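Local atomic coordinates of DNA methyltransferase (Nicotiana tabacum, PDB entry 4ONQ), a protein that probably methylates cytosines in DNA at carbon 5, the crystallised chain being its catalytic domain with sinefungin bound. Residues 116-121 with 160-165; 120-125 with 175-180; 186-191 with 243-248. The protein carries 5 engineered substitutions. All blocks are in the same frame, centred on the assembly; numbering follows the deposited sequence.

Contact 1: residues 116-121 with 160-165; sequences WDPRTK and QCRKWN
An Asx turn carries Arg119 onto Cys161 and Arg162 of helix 151-164: Asp117 OD1 accepts from Arg119 N (3.3 Å), met nearly end-on to its C-O bond. The same oxygen offers its syn lone pair to Arg119 NE at 2.9 Å, almost straight at 171° and in the guanidinium plane. Arg119 NH2 reaches Asp117 OD2, completing a side-on, two-nitrogen salt bridge. With its chain bent at chi3 (-62°), the arginine presents this flat group to the helix, and Cys161 CB lies over one face, 3.7 Å from Arg119 CZ and offset toward the rim. In the plane, at the edge, a water 2.9 Å from Arg119 NH1 passes the link on to Asn165 OD1. Arg162 slides past in the opposite direction, Arg119 CG sitting over one face of its guanidinium, 3.9 Å from Arg162 NH2. Asp117 probably neutralises much of the charge of Arg119, which would ease the approach of Arg162; the two guanidinium planes are turned 64° apart. A methionine in place of Arg119 would probably leave the Asp117 carboxylate short of its ionic mate and the helix end without its water link to the loop. Trp168 NE1 also donates to Asp117 OD2, and Leu166 O accepts from Arg119 NH1, so the loop after helix 107-110 is held both to the end of helix 151-164 and to strand 166-170.

Contact 2: residues 120-125 with 175-180; sequences TKLNCL and APLEPD
Asn123 N is hydrogen-bonded to Asn165 OD1, and Asn123 lies in the chain between Leu122 and Leu125, whose methyls meet Leu177. The contact illustrates how a long loop can close over a β-hairpin, here strands 166-170 and 173-176, through a few leucine methyls and no hydrogen bond between the two segments. All three leucines are buried. Leu177 is the shared partner: it follows the second hairpin strand, and one of its methyls, CD1, serves both neighbours. The CB atoms of Leu122 and Leu177 point toward each other's segments, and Leu122 CD1 approaches Leu177 CD1 at 4.3 Å, a loose contact between branch ends. Leu122 touches Val167 of the first hairpin strand as well, and Leu185 of helix 179-186 adds to the same apolar cluster.

On the far side of Leu177 the chain turns into helix 179-186. Glu178 occupies the N-cap position, and its backbone N is hydrogen-bonded to Glu181 OE1, the N3-to-N-cap half of a capping box, while Leu177 O is bonded to Tyr204 OH. These bonds are likely to hold the backbone on which Leu177 is carried. The contact thus joins the loop before helix 132-143 to the junction of hairpin and helix. Leu125 starts off less directly: its CG lies anti to the carbonyl carbon (chi1 -55°), and its side chain crosses that of Leu177 at about a right angle, bringing Leu125 CD2 to 3.7 Å from Leu177 CD1.

Contact 3: residues 186-191 with 243-248; sequences LGFPKN and GEVALY
The ring of Phe188 is stacked with that of His192, and at its CE1 it meets Val245 CG2 of helix 242-249 at 4.1 Å, a methyl that approaches the ring obliquely. Ser210, Ile240 and Val213 also touch this buried phenylalanine, so the ring is packed among several parts of the chain. The side chains of Phe188 and Val245 cross at about a right angle.

Val245 is the residue through which the helix makes this contact, and its branching explains how one small side chain reaches three consecutive residues. With chi1 at 172°, CG1 is placed opposite the backbone N and lies 4.2 Å from Gly187 O and 4.3 Å from Pro189 CD; CG2 is left to the aromatic ring. One methyl therefore packs on the backbone and the proline, the other on Phe188. All are van der Waals contacts, with no hydrogen bond between the segments. Trp273 of helix 264-276 and Val213 of helix 213-220 also touch Val245.

The opposing loop takes its shape from Gly187, which ends helix 179-186 in a Schellman motif with positive phi (91°). A CB here would collide with the carbonyl O of Leu186, reason enough for a glycine at this position. Phe188 and Pro189 follow at once. The side chain of Phe188 is about 5 Å from the bound sinefungin. The Gly-Phe-Pro sequence is consistent with motif IX of C5-methyltransferases, and helix 242-249 follows the glycine-rich loop after strand 231-236, the hallmark of the Rossmann-like fold of class I methyltransferases, where the cofactor analogue is held.

After the first strands of the central sheet, the chain enters the loop following helix 107-110, where contacts 1 and 2 both begin, sharing Thr120 and Lys121. Contact 1 closes an excursion, about half helix and without strand, at the end of helix 151-164; contact 2 closes a longer one beyond the following hairpin. Their spans overlap and cross instead of nesting, and Asn165 of the first lies against Leu122, Asn123 and Cys124 of the second. Contact 3 comes later, in series, closing the excursion from helix 179-186 to helix 242-249 beside the central sheet. Leu125 CD1 meets Leu186 CD2 at 3.8 Å, joining contact 2 to contact 3, whereas contacts 1 and 3 do not touch.

Contact 1: residues 116-121 with 160-165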
ATOM      1  N   TRP A 116       2.292  26.711  15.179  1.00 46.91           N
ATOM      2  CA  TRP A 116       2.018  27.268  13.860  1.00 47.72           C
ATOM      3  C   TRP A 116       2.139  26.247  12.727  1.00 64.28           C
ATOM      4  O   TRP A 116       1.925  26.581  11.559  1.00 47.24           O
ATOM      5  CB  TRP A 116       2.906  28.486  13.587  1.00 48.34           C
ATOM      6  CG  TRP A 116       4.374  28.237  13.776  1.00 46.89           C
ATOM      7  CD1 TRP A 116       5.095  28.423  14.917  1.00 46.59           C
ATOM      8  CD2 TRP A 116       5.301  27.767  12.788  1.00 45.78           C
ATOM      9  NE1 TRP A 116       6.413  28.095  14.703  1.00 45.39           N
ATOM     10  CE2 TRP A 116       6.564  27.687  13.405  1.00 44.87           C
ATOM     11  CE3 TRP A 116       5.182  27.399  11.445  1.00 45.61           C
ATOM     12  CZ2 TRP A 116       7.703  27.257  12.725  1.00 43.85           C
ATOM     13  CZ3 TRP A 116       6.315  26.973  10.770  1.00 46.89           C
ATOM     14  CH2 TRP A 116       7.560  26.906  11.412  1.00 43.69           C
ATOM     15  N   ASP A 117       2.492  25.010  13.071  1.00 49.50           N
ATOM     16  CA  ASP A 117       2.487  23.920  12.104  1.00 43.92           C
ATOM     17  C   ASP A 117       1.189  23.144  12.290  1.00 44.24           C
ATOM     18  O   ASP A 117       1.055  22.356  13.227  1.00 46.35           O
ATOM     19  CB  ASP A 117       3.703  23.011  12.302  1.00 42.16           C
ATOM     20  CG  ASP A 117       3.890  22.009  11.165  1.00 42.83           C
ATOM     21  OD1 ASP A 117       2.880  21.543  10.587  1.00 41.57           O
ATOM     22  OD2 ASP A 117       5.057  21.685  10.850  1.00 40.24           O
ATOM     23  N   PRO A 118       0.222  23.367  11.392  1.00 45.41           N
ATOM     24  CA  PRO A 118      -1.140  22.848  11.568  1.00 46.20           C
ATOM     25  C   PRO A 118      -1.307  21.393  11.155  1.00 45.00           C
ATOM     26  O   PRO A 118      -2.364  20.825  11.407  1.00 54.03           O
ATOM     27  CB  PRO A 118      -1.969  23.743  10.642  1.00 48.15           C
ATOM     28  CG  PRO A 118      -1.023  24.106   9.541  1.00 47.77           C
ATOM     29  CD  PRO A 118       0.359  24.175  10.166  1.00 46.31           C
ATOM     30  N   ARG A 119      -0.291  20.804  10.532  1.00 43.54           N
ATOM     31  CA  ARG A 119      -0.390  19.426  10.059  1.00 42.48           C
ATOM     32  C   ARG A 119      -0.718  18.438  11.177  1.00 47.74           C
ATOM     33  O   ARG A 119      -0.138  18.488  12.262  1.00 45.93           O
ATOM     34  CB  ARG A 119       0.907  18.991   9.394  1.00 41.09           C
ATOM     35  CG  ARG A 119       1.254  19.722   8.130  1.00 41.97           C
ATOM     36  CD  ARG A 119       2.612  19.256   7.627  1.00 40.38           C
ATOM     37  NE  ARG A 119       3.669  19.545   8.592  1.00 40.38           N
ATOM     38  CZ  ARG A 119       4.838  18.915   8.626  1.00 40.25           C
ATOM     39  NH1 ARG A 119       5.095  17.950   7.755  1.00 37.79           N
ATOM     40  NH2 ARG A 119       5.741  19.249   9.538  1.00 38.10           N
ATOM     41  N   THR A 120      -1.659  17.543  10.900  1.00 44.68           N
ATOM     42  CA  THR A 120      -1.922  16.415  11.784  1.00 51.69           C
ATOM     43  C   THR A 120      -1.856  15.149  10.945  1.00 49.03           C
ATOM     44  O   THR A 120      -2.006  14.035  11.442  1.00 51.47           O
ATOM     45  CB  THR A 120      -3.296  16.529  12.459  1.00 48.91           C
ATOM     46  OG1 THR A 120      -4.311  16.622  11.454  1.00 56.71           O
ATOM     47  CG2 THR A 120      -3.352  17.767  13.344  1.00 43.95           C
ATOM     48  N   LYS A 121      -1.599  15.345   9.660  1.00 52.49           N
ATOM     49  CA  LYS A 121      -1.567  14.262   8.698  1.00 46.47           C
ATOM     50  C   LYS A 121      -0.383  14.479   7.770  1.00 41.80           C
ATOM     51  O   LYS A 121      -0.122  15.603   7.334  1.00 46.58           O
ATOM     52  CB  LYS A 121      -2.855  14.273   7.875  1.00 41.18           C
ATOM     53  CG  LYS A 121      -3.490  12.917   7.695  1.00 59.65           C
ATOM     54  CD  LYS A 121      -4.399  12.571   8.863  1.00 57.49           C
ATOM     55  CE  LYS A 121      -5.005  11.196   8.669  1.00 46.46           C
ATOM     56  NZ  LYS A 121      -5.812  10.785   9.835  1.00 47.03           N
ATOM     57  N   GLN A 160       8.171  23.328   2.480  1.00 34.06           N
ATOM     58  CA  GLN A 160       9.193  22.325   2.439  1.00 40.40           C
ATOM     59  C   GLN A 160       8.855  21.079   3.225  1.00 36.21           C
ATOM     60  O   GLN A 160       9.135  20.028   2.786  1.00 37.58           O
ATOM     61  CB  GLN A 160      10.541  22.875   2.861  1.00 44.25           C
ATOM     62  CG  GLN A 160      11.060  24.014   2.036  1.00 42.16           C
ATOM     63  CD  GLN A 160      11.167  23.706   0.582  1.00 46.33           C
ATOM     64  OE1 GLN A 160      11.710  22.722   0.188  1.00 44.73           O
ATOM     65  NE2 GLN A 160      10.654  24.568  -0.212  1.00 54.98           N
ATOM     66  N   CYS A 161       8.257  21.222   4.385  1.00 36.48           N
ATOM     67  CA  CYS A 161       7.846  20.103   5.205  1.00 34.78           C
ATOM     68  C   CYS A 161       6.788  19.219   4.611  1.00 38.28           C
ATOM     69  O   CYS A 161       6.854  18.044   4.729  1.00 33.98           O
ATOM     70  CB  CYS A 161       7.384  20.578   6.557  1.00 31.83           C
ATOM     71  SG  CYS A 161       8.652  21.237   7.582  1.00 39.59           S
ATOM     72  N   ARG A 162       5.797  19.813   3.985  1.00 33.62           N
ATOM     73  CA  ARG A 162       4.803  19.071   3.277  1.00 38.57           C
ATOM     74  C   ARG A 162       5.352  18.342   2.107  1.00 40.42           C
ATOM     75  O   ARG A 162       4.983  17.227   1.853  1.00 49.60           O
ATOM     76  CB  ARG A 162       3.719  19.987   2.792  1.00 36.36           C
ATOM     77  CG  ARG A 162       2.801  20.443   3.868  1.00 40.23           C
ATOM     78  CD  ARG A 162       1.897  21.555   3.421  1.00 38.28           C
ATOM     79  NE  ARG A 162       0.809  21.565   4.342  1.00 59.65           N
ATOM     80  CZ  ARG A 162       0.527  22.559   5.139  1.00 69.21           C
ATOM     81  NH1 ARG A 162       1.227  23.654   5.081  1.00 68.32           N
ATOM     82  NH2 ARG A 162      -0.465  22.450   5.980  1.00 73.50           N
ATOM     83  N   LYS A 163       6.213  19.003   1.372  1.00 37.81           N
ATOM     84  CA  LYS A 163       6.810  18.436   0.206  1.00 36.34           C
ATOM     85  C   LYS A 163       7.666  17.251   0.525  1.00 39.45           C
ATOM     86  O   LYS A 163       7.728  16.318  -0.198  1.00 38.57           O
ATOM     87  CB  LYS A 163       7.598  19.481  -0.536  1.00 44.77           C
ATOM     88  CG  LYS A 163       8.475  18.924  -1.616  1.00 47.68           C
ATOM     89  CD  LYS A 163       9.059  20.004  -2.480  1.00 49.82           C
ATOM     90  CE  LYS A 163       9.715  19.385  -3.675  1.00 55.44           C
ATOM     91  NZ  LYS A 163      10.877  20.148  -4.107  1.00 54.00           N
ATOM     92  N   TRP A 164       8.354  17.312   1.622  1.00 33.05           N
ATOM     93  CA  TRP A 164       9.309  16.258   1.943  1.00 32.22           C
ATOM     94  C   TRP A 164       8.906  15.404   3.139  1.00 33.55           C
ATOM     95  O   TRP A 164       9.667  14.534   3.556  1.00 32.62           O
ATOM     96  CB  TRP A 164      10.692  16.867   2.190  1.00 31.40           C
ATOM     97  CG  TRP A 164      11.301  17.440   0.958  1.00 35.99           C
ATOM     98  CD1 TRP A 164      11.238  18.736   0.538  1.00 34.86           C
ATOM     99  CD2 TRP A 164      12.061  16.733  -0.027  1.00 35.12           C
ATOM    100  NE1 TRP A 164      11.923  18.881  -0.645  1.00 40.54           N
ATOM    101  CE2 TRP A 164      12.436  17.667  -1.013  1.00 37.09           C
ATOM    102  CE3 TRP A 164      12.475  15.403  -0.161  1.00 41.24           C
ATOM    103  CZ2 TRP A 164      13.191  17.313  -2.126  1.00 39.67           C
ATOM    104  CZ3 TRP A 164      13.232  15.054  -1.265  1.00 38.16           C
ATOM    105  CH2 TRP A 164      13.580  16.004  -2.234  1.00 40.20           C
ATOM    106  N   ASN A 165       7.716  15.651   3.682  1.00 44.44           N
ATOM    107  CA  ASN A 165       7.247  14.930   4.861  1.00 41.98           C
ATOM    108  C   ASN A 165       8.245  15.018   6.017  1.00 49.18           C
ATOM    109  O   ASN A 165       8.657  14.004   6.585  1.00 42.87           O
ATOM    110  CB  ASN A 165       6.918  13.474   4.521  1.00 30.92           C
ATOM    111  CG  ASN A 165       5.491  13.301   4.022  1.00 40.85           C
ATOM    112  OD1 ASN A 165       4.616  14.107   4.331  1.00 36.31           O
ATOM    113  ND2 ASN A 165       5.251  12.241   3.256  1.00 49.64           N
TER
HETATM  114  O   HOH W   1       3.658  16.577   5.677  1.00 36.20           O

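Contact 2: residues 120-125 with 175-180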
ATOM      1  N   THR A 120      -1.659  17.543  10.900  1.00 44.68           N
ATOM      2  CA  THR A 120      -1.922  16.415  11.784  1.00 51.69           C
ATOM      3  C   THR A 120      -1.856  15.149  10.945  1.00 49.03           C
ATOM      4  O   THR A 120      -2.006  14.035  11.442  1.00 51.47           O
ATOM      5  CB  THR A 120      -3.296  16.529  12.459  1.00 48.91           C
ATOM      6  OG1 THR A 120      -4.311  16.622  11.454  1.00 56.71           O
ATOM      7  CG2 THR A 120      -3.352  17.767  13.344  1.00 43.95           C
ATOM      8  N   LYS A 121      -1.599  15.345   9.660  1.00 52.49           N
ATOM      9  CA  LYS A 121      -1.567  14.262   8.698  1.00 46.47           C
ATOM     10  C   LYS A 121      -0.383  14.479   7.770  1.00 41.80           C
ATOM     11  O   LYS A 121      -0.122  15.603   7.334  1.00 46.58           O
ATOM     12  CB  LYS A 121      -2.855  14.273   7.875  1.00 41.18           C
ATOM     13  CG  LYS A 121      -3.490  12.917   7.695  1.00 59.65           C
ATOM     14  CD  LYS A 121      -4.399  12.571   8.863  1.00 57.49           C
ATOM     15  CE  LYS A 121      -5.005  11.196   8.669  1.00 46.46           C
ATOM     16  NZ  LYS A 121      -5.812  10.785   9.835  1.00 47.03           N
ATOM     17  N   LEU A 122       0.337  13.406   7.470  1.00 38.68           N
ATOM     18  CA  LEU A 122       1.448  13.477   6.529  1.00 37.33           C
ATOM     19  C   LEU A 122       0.941  13.334   5.097  1.00 41.70           C
ATOM     20  O   LEU A 122      -0.141  12.802   4.865  1.00 45.02           O
ATOM     21  CB  LEU A 122       2.470  12.380   6.834  1.00 35.97           C
ATOM     22  CG  LEU A 122       3.236  12.526   8.151  1.00 35.83           C
ATOM     23  CD1 LEU A 122       3.690  11.176   8.672  1.00 34.86           C
ATOM     24  CD2 LEU A 122       4.433  13.436   7.957  1.00 40.00           C
ATOM     25  N   ASN A 123       1.726  13.816   4.142  1.00 39.94           N
ATOM     26  CA  ASN A 123       1.429  13.609   2.730  1.00 40.53           C
ATOM     27  C   ASN A 123       1.797  12.194   2.291  1.00 38.06           C
ATOM     28  O   ASN A 123       2.253  11.390   3.106  1.00 36.73           O
ATOM     29  CB  ASN A 123       2.160  14.644   1.877  1.00 50.75           C
ATOM     30  CG  ASN A 123       1.597  16.038   2.053  1.00 57.56           C
ATOM     31  OD1 ASN A 123       0.696  16.257   2.859  1.00 66.55           O
ATOM     32  ND2 ASN A 123       2.131  16.990   1.303  1.00 64.54           N
ATOM     33  N   CYS A 124       1.583  11.890   1.014  1.00 41.70           N
ATOM     34  CA  CYS A 124       1.920  10.577   0.468  1.00 40.01           C
ATOM     35  C   CYS A 124       3.384  10.257   0.740  1.00 36.61           C
ATOM     36  O   CYS A 124       4.260  11.093   0.517  1.00 51.58           O
ATOM     37  CB  CYS A 124       1.631  10.527  -1.037  1.00 46.29           C
ATOM     38  SG  CYS A 124       1.740   8.866  -1.775  1.00 62.40           S
ATOM     39  N   LEU A 125       3.647   9.057   1.243  1.00 35.63           N
ATOM     40  CA  LEU A 125       5.016   8.662   1.567  1.00 38.45           C
ATOM     41  C   LEU A 125       5.769   8.282   0.297  1.00 40.08           C
ATOM     42  O   LEU A 125       5.347   7.381  -0.418  1.00 58.31           O
ATOM     43  CB  LEU A 125       5.016   7.486   2.539  1.00 41.98           C
ATOM     44  CG  LEU A 125       4.224   7.674   3.831  1.00 46.33           C
ATOM     45  CD1 LEU A 125       4.163   6.363   4.605  1.00 42.49           C
ATOM     46  CD2 LEU A 125       4.827   8.778   4.681  1.00 35.14           C
ATOM     47  N   ALA A 175      13.242  16.687  10.619  1.00 24.64           N
ATOM     48  CA  ALA A 175      13.945  15.527  10.100  1.00 27.70           C
ATOM     49  C   ALA A 175      13.046  14.769   9.146  1.00 24.84           C
ATOM     50  O   ALA A 175      11.826  14.785   9.287  1.00 34.51           O
ATOM     51  CB  ALA A 175      14.376  14.630  11.247  1.00 24.59           C
ATOM     52  N   PRO A 176      13.644  14.105   8.158  1.00 26.57           N
ATOM     53  CA  PRO A 176      12.815  13.167   7.398  1.00 26.11           C
ATOM     54  C   PRO A 176      12.444  11.973   8.281  1.00 37.88           C
ATOM     55  O   PRO A 176      13.117  11.727   9.287  1.00 25.64           O
ATOM     56  CB  PRO A 176      13.735  12.729   6.258  1.00 27.25           C
ATOM     57  CG  PRO A 176      15.134  12.928   6.803  1.00 30.28           C
ATOM     58  CD  PRO A 176      15.054  14.105   7.731  1.00 25.94           C
ATOM     59  N   LEU A 177      11.378  11.263   7.925  1.00 26.81           N
ATOM     60  CA  LEU A 177      11.021  10.037   8.624  1.00 27.29           C
ATOM     61  C   LEU A 177      12.146   9.011   8.522  1.00 35.21           C
ATOM     62  O   LEU A 177      12.747   8.849   7.460  1.00 35.71           O
ATOM     63  CB  LEU A 177       9.758   9.437   8.013  1.00 28.60           C
ATOM     64  CG  LEU A 177       8.504  10.305   8.098  1.00 35.27           C
ATOM     65  CD1 LEU A 177       7.490   9.841   7.064  1.00 30.86           C
ATOM     66  CD2 LEU A 177       7.922  10.260   9.511  1.00 28.38           C
ATOM     67  N   GLU A 178      12.432   8.321   9.621  1.00 28.64           N
ATOM     68  CA  GLU A 178      13.351   7.190   9.575  1.00 29.38           C
ATOM     69  C   GLU A 178      12.559   5.960   9.122  1.00 32.57           C
ATOM     70  O   GLU A 178      11.343   5.903   9.312  1.00 39.22           O
ATOM     71  CB  GLU A 178      14.008   6.968  10.947  1.00 33.16           C
ATOM     72  CG  GLU A 178      15.021   8.052  11.353  1.00 34.71           C
ATOM     73  CD  GLU A 178      16.278   8.070  10.477  1.00 41.77           C
ATOM     74  OE1 GLU A 178      16.824   6.982  10.170  1.00 39.64           O
ATOM     75  OE2 GLU A 178      16.720   9.177  10.093  1.00 37.88           O
ATOM     76  N   PRO A 179      13.241   4.979   8.507  1.00 33.77           N
ATOM     77  CA  PRO A 179      12.580   3.790   7.955  1.00 38.16           C
ATOM     78  C   PRO A 179      11.632   3.034   8.901  1.00 36.96           C
ATOM     79  O   PRO A 179      10.619   2.554   8.408  1.00 41.31           O
ATOM     80  CB  PRO A 179      13.757   2.903   7.540  1.00 37.32           C
ATOM     81  CG  PRO A 179      14.841   3.866   7.213  1.00 29.26           C
ATOM     82  CD  PRO A 179      14.678   5.007   8.176  1.00 33.28           C
ATOM     83  N   ASP A 180      11.925   2.923  10.196  1.00 28.63           N
ATOM     84  CA  ASP A 180      10.991   2.242  11.106  1.00 28.76           C
ATOM     85  C   ASP A 180       9.643   2.979  11.205  1.00 36.44           C
ATOM     86  O   ASP A 180       8.578   2.353  11.267  1.00 44.86           O
ATOM     87  CB  ASP A 180      11.597   2.008  12.496  1.00 32.85           C
ATOM     88  CG  ASP A 180      11.857   3.296  13.248  1.00 47.01           C
ATOM     89  OD1 ASP A 180      12.520   4.188  12.682  1.00 43.37           O
ATOM     90  OD2 ASP A 180      11.390   3.419  14.405  1.00 56.55           O
TER

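Contact 3: residues 186-191 with 243-248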
ATOM      1  N   LEU A 186       2.973   2.400   7.152  1.00 29.21           N
ATOM      2  CA  LEU A 186       2.426   1.559   6.093  1.00 33.61           C
ATOM      3  C   LEU A 186       1.802   0.250   6.589  1.00 35.52           C
ATOM      4  O   LEU A 186       1.199  -0.478   5.808  1.00 38.12           O
ATOM      5  CB  LEU A 186       3.492   1.273   5.037  1.00 29.69           C
ATOM      6  CG  LEU A 186       3.916   2.517   4.251  1.00 34.19           C
ATOM      7  CD1 LEU A 186       5.125   2.222   3.396  1.00 29.03           C
ATOM      8  CD2 LEU A 186       2.754   3.022   3.396  1.00 33.13           C
ATOM      9  N   GLY A 187       1.941  -0.044   7.881  1.00 29.55           N
ATOM     10  CA  GLY A 187       1.337  -1.235   8.455  1.00 28.87           C
ATOM     11  C   GLY A 187       2.226  -2.469   8.441  1.00 37.27           C
ATOM     12  O   GLY A 187       1.752  -3.590   8.608  1.00 39.18           O
ATOM     13  N   PHE A 188       3.521  -2.265   8.236  1.00 29.06           N
ATOM     14  CA  PHE A 188       4.469  -3.372   8.223  1.00 28.37           C
ATOM     15  C   PHE A 188       5.037  -3.619   9.610  1.00 28.89           C
ATOM     16  O   PHE A 188       5.137  -2.698  10.419  1.00 39.98           O
ATOM     17  CB  PHE A 188       5.592  -3.108   7.214  1.00 27.91           C
ATOM     18  CG  PHE A 188       5.169  -3.295   5.783  1.00 30.30           C
ATOM     19  CD1 PHE A 188       5.142  -4.561   5.213  1.00 27.99           C
ATOM     20  CD2 PHE A 188       4.781  -2.208   5.010  1.00 30.25           C
ATOM     21  CE1 PHE A 188       4.745  -4.735   3.891  1.00 40.49           C
ATOM     22  CE2 PHE A 188       4.382  -2.376   3.696  1.00 27.47           C
ATOM     23  CZ  PHE A 188       4.368  -3.638   3.134  1.00 32.71           C
ATOM     24  N   PRO A 189       5.393  -4.878   9.899  1.00 34.54           N
ATOM     25  CA  PRO A 189       6.030  -5.155  11.188  1.00 34.29           C
ATOM     26  C   PRO A 189       7.392  -4.484  11.254  1.00 36.23           C
ATOM     27  O   PRO A 189       8.040  -4.299  10.226  1.00 40.01           O
ATOM     28  CB  PRO A 189       6.183  -6.675  11.186  1.00 30.76           C
ATOM     29  CG  PRO A 189       6.195  -7.055   9.738  1.00 33.65           C
ATOM     30  CD  PRO A 189       5.279  -6.083   9.061  1.00 29.51           C
ATOM     31  N   LYS A 190       7.814  -4.107  12.448  1.00 40.91           N
ATOM     32  CA  LYS A 190       9.076  -3.403  12.601  1.00 38.69           C
ATOM     33  C   LYS A 190      10.264  -4.281  12.222  1.00 39.50           C
ATOM     34  O   LYS A 190      10.330  -5.453  12.615  1.00 31.49           O
ATOM     35  CB  LYS A 190       9.241  -2.879  14.023  1.00 39.22           C
ATOM     36  CG  LYS A 190      10.557  -2.169  14.226  1.00 43.08           C
ATOM     37  CD  LYS A 190      10.619  -1.443  15.541  1.00 46.82           C
ATOM     38  CE  LYS A 190      11.946  -0.731  15.683  1.00 55.05           C
ATOM     39  NZ  LYS A 190      11.931   0.231  16.818  1.00 68.00           N
ATOM     40  N   ASN A 191      11.187  -3.679  11.471  1.00 33.90           N
ATOM     41  CA  ASN A 191      12.398  -4.320  10.951  1.00 33.40           C
ATOM     42  C   ASN A 191      12.128  -5.190   9.729  1.00 33.74           C
ATOM     43  O   ASN A 191      13.003  -5.924   9.271  1.00 35.48           O
ATOM     44  CB  ASN A 191      13.168  -5.099  12.031  1.00 34.03           C
ATOM     45  CG  ASN A 191      13.793  -4.189  13.081  1.00 34.59           C
ATOM     46  OD1 ASN A 191      13.974  -2.993  12.859  1.00 37.68           O
ATOM     47  ND2 ASN A 191      14.126  -4.759  14.230  1.00 41.73           N
ATOM     48  N   GLY A 243       0.475  -7.278   0.185  1.00 29.81           N
ATOM     49  CA  GLY A 243      -0.687  -8.145   0.099  1.00 34.66           C
ATOM     50  C   GLY A 243      -0.620  -9.313   1.065  1.00 41.96           C
ATOM     51  O   GLY A 243      -1.563  -9.568   1.815  1.00 51.15           O
ATOM     52  N   GLU A 244       0.510 -10.013   1.050  1.00 35.96           N
ATOM     53  CA  GLU A 244       0.711 -11.187   1.887  1.00 38.77           C
ATOM     54  C   GLU A 244       0.617 -10.827   3.369  1.00 32.76           C
ATOM     55  O   GLU A 244       0.057 -11.578   4.169  1.00 35.96           O
ATOM     56  CB  GLU A 244       2.064 -11.838   1.569  1.00 31.39           C
ATOM     57  CG  GLU A 244       2.216 -12.340   0.126  1.00 43.90           C
ATOM     58  CD  GLU A 244       2.601 -11.248  -0.875  1.00 55.24           C
ATOM     59  OE1 GLU A 244       2.323 -10.059  -0.616  1.00 62.72           O
ATOM     60  OE2 GLU A 244       3.185 -11.583  -1.928  1.00 60.16           O
ATOM     61  N   VAL A 245       1.155  -9.666   3.723  1.00 38.16           N
ATOM     62  CA  VAL A 245       1.115  -9.191   5.098  1.00 42.79           C
ATOM     63  C   VAL A 245      -0.308  -8.822   5.495  1.00 42.22           C
ATOM     64  O   VAL A 245      -0.725  -9.061   6.626  1.00 47.58           O
ATOM     65  CB  VAL A 245       2.064  -7.992   5.308  1.00 35.50           C
ATOM     66  CG1 VAL A 245       1.874  -7.378   6.688  1.00 29.78           C
ATOM     67  CG2 VAL A 245       3.503  -8.433   5.122  1.00 32.51           C
ATOM     68  N   ALA A 246      -1.053  -8.249   4.556  1.00 36.28           N
ATOM     69  CA  ALA A 246      -2.461  -7.950   4.791  1.00 35.21           C
ATOM     70  C   ALA A 246      -3.251  -9.238   5.073  1.00 33.66           C
ATOM     71  O   ALA A 246      -3.962  -9.326   6.070  1.00 33.10           O
ATOM     72  CB  ALA A 246      -3.051  -7.196   3.608  1.00 31.18           C
ATOM     73  N   LEU A 247      -3.115 -10.234   4.200  1.00 32.72           N
ATOM     74  CA  LEU A 247      -3.784 -11.518   4.397  1.00 36.54           C
ATOM     75  C   LEU A 247      -3.377 -12.161   5.712  1.00 37.26           C
ATOM     76  O   LEU A 247      -4.201 -12.753   6.409  1.00 46.37           O
ATOM     77  CB  LEU A 247      -3.466 -12.477   3.253  1.00 33.72           C
ATOM     78  CG  LEU A 247      -3.937 -12.029   1.872  1.00 35.08           C
ATOM     79  CD1 LEU A 247      -3.317 -12.914   0.798  1.00 34.58           C
ATOM     80  CD2 LEU A 247      -5.460 -12.056   1.800  1.00 34.57           C
ATOM     81  N   TYR A 248      -2.100 -12.044   6.050  1.00 42.35           N
ATOM     82  CA  TYR A 248      -1.588 -12.641   7.276  1.00 34.00           C
ATOM     83  C   TYR A 248      -2.168 -11.971   8.514  1.00 35.87           C
ATOM     84  O   TYR A 248      -2.544 -12.639   9.475  1.00 41.97           O
ATOM     85  CB  TYR A 248      -0.065 -12.590   7.305  1.00 33.36           C
ATOM     86  CG  TYR A 248       0.537 -12.972   8.636  1.00 40.50           C
ATOM     87  CD1 TYR A 248       0.638 -14.301   9.018  1.00 40.97           C
ATOM     88  CD2 TYR A 248       1.013 -11.998   9.508  1.00 37.78           C
ATOM     89  CE1 TYR A 248       1.196 -14.655  10.234  1.00 43.31           C
ATOM     90  CE2 TYR A 248       1.575 -12.340  10.722  1.00 37.15           C
ATOM     91  CZ  TYR A 248       1.667 -13.672  11.078  1.00 47.37           C
ATOM     92  OH  TYR A 248       2.223 -14.018  12.289  1.00 55.37           O
TER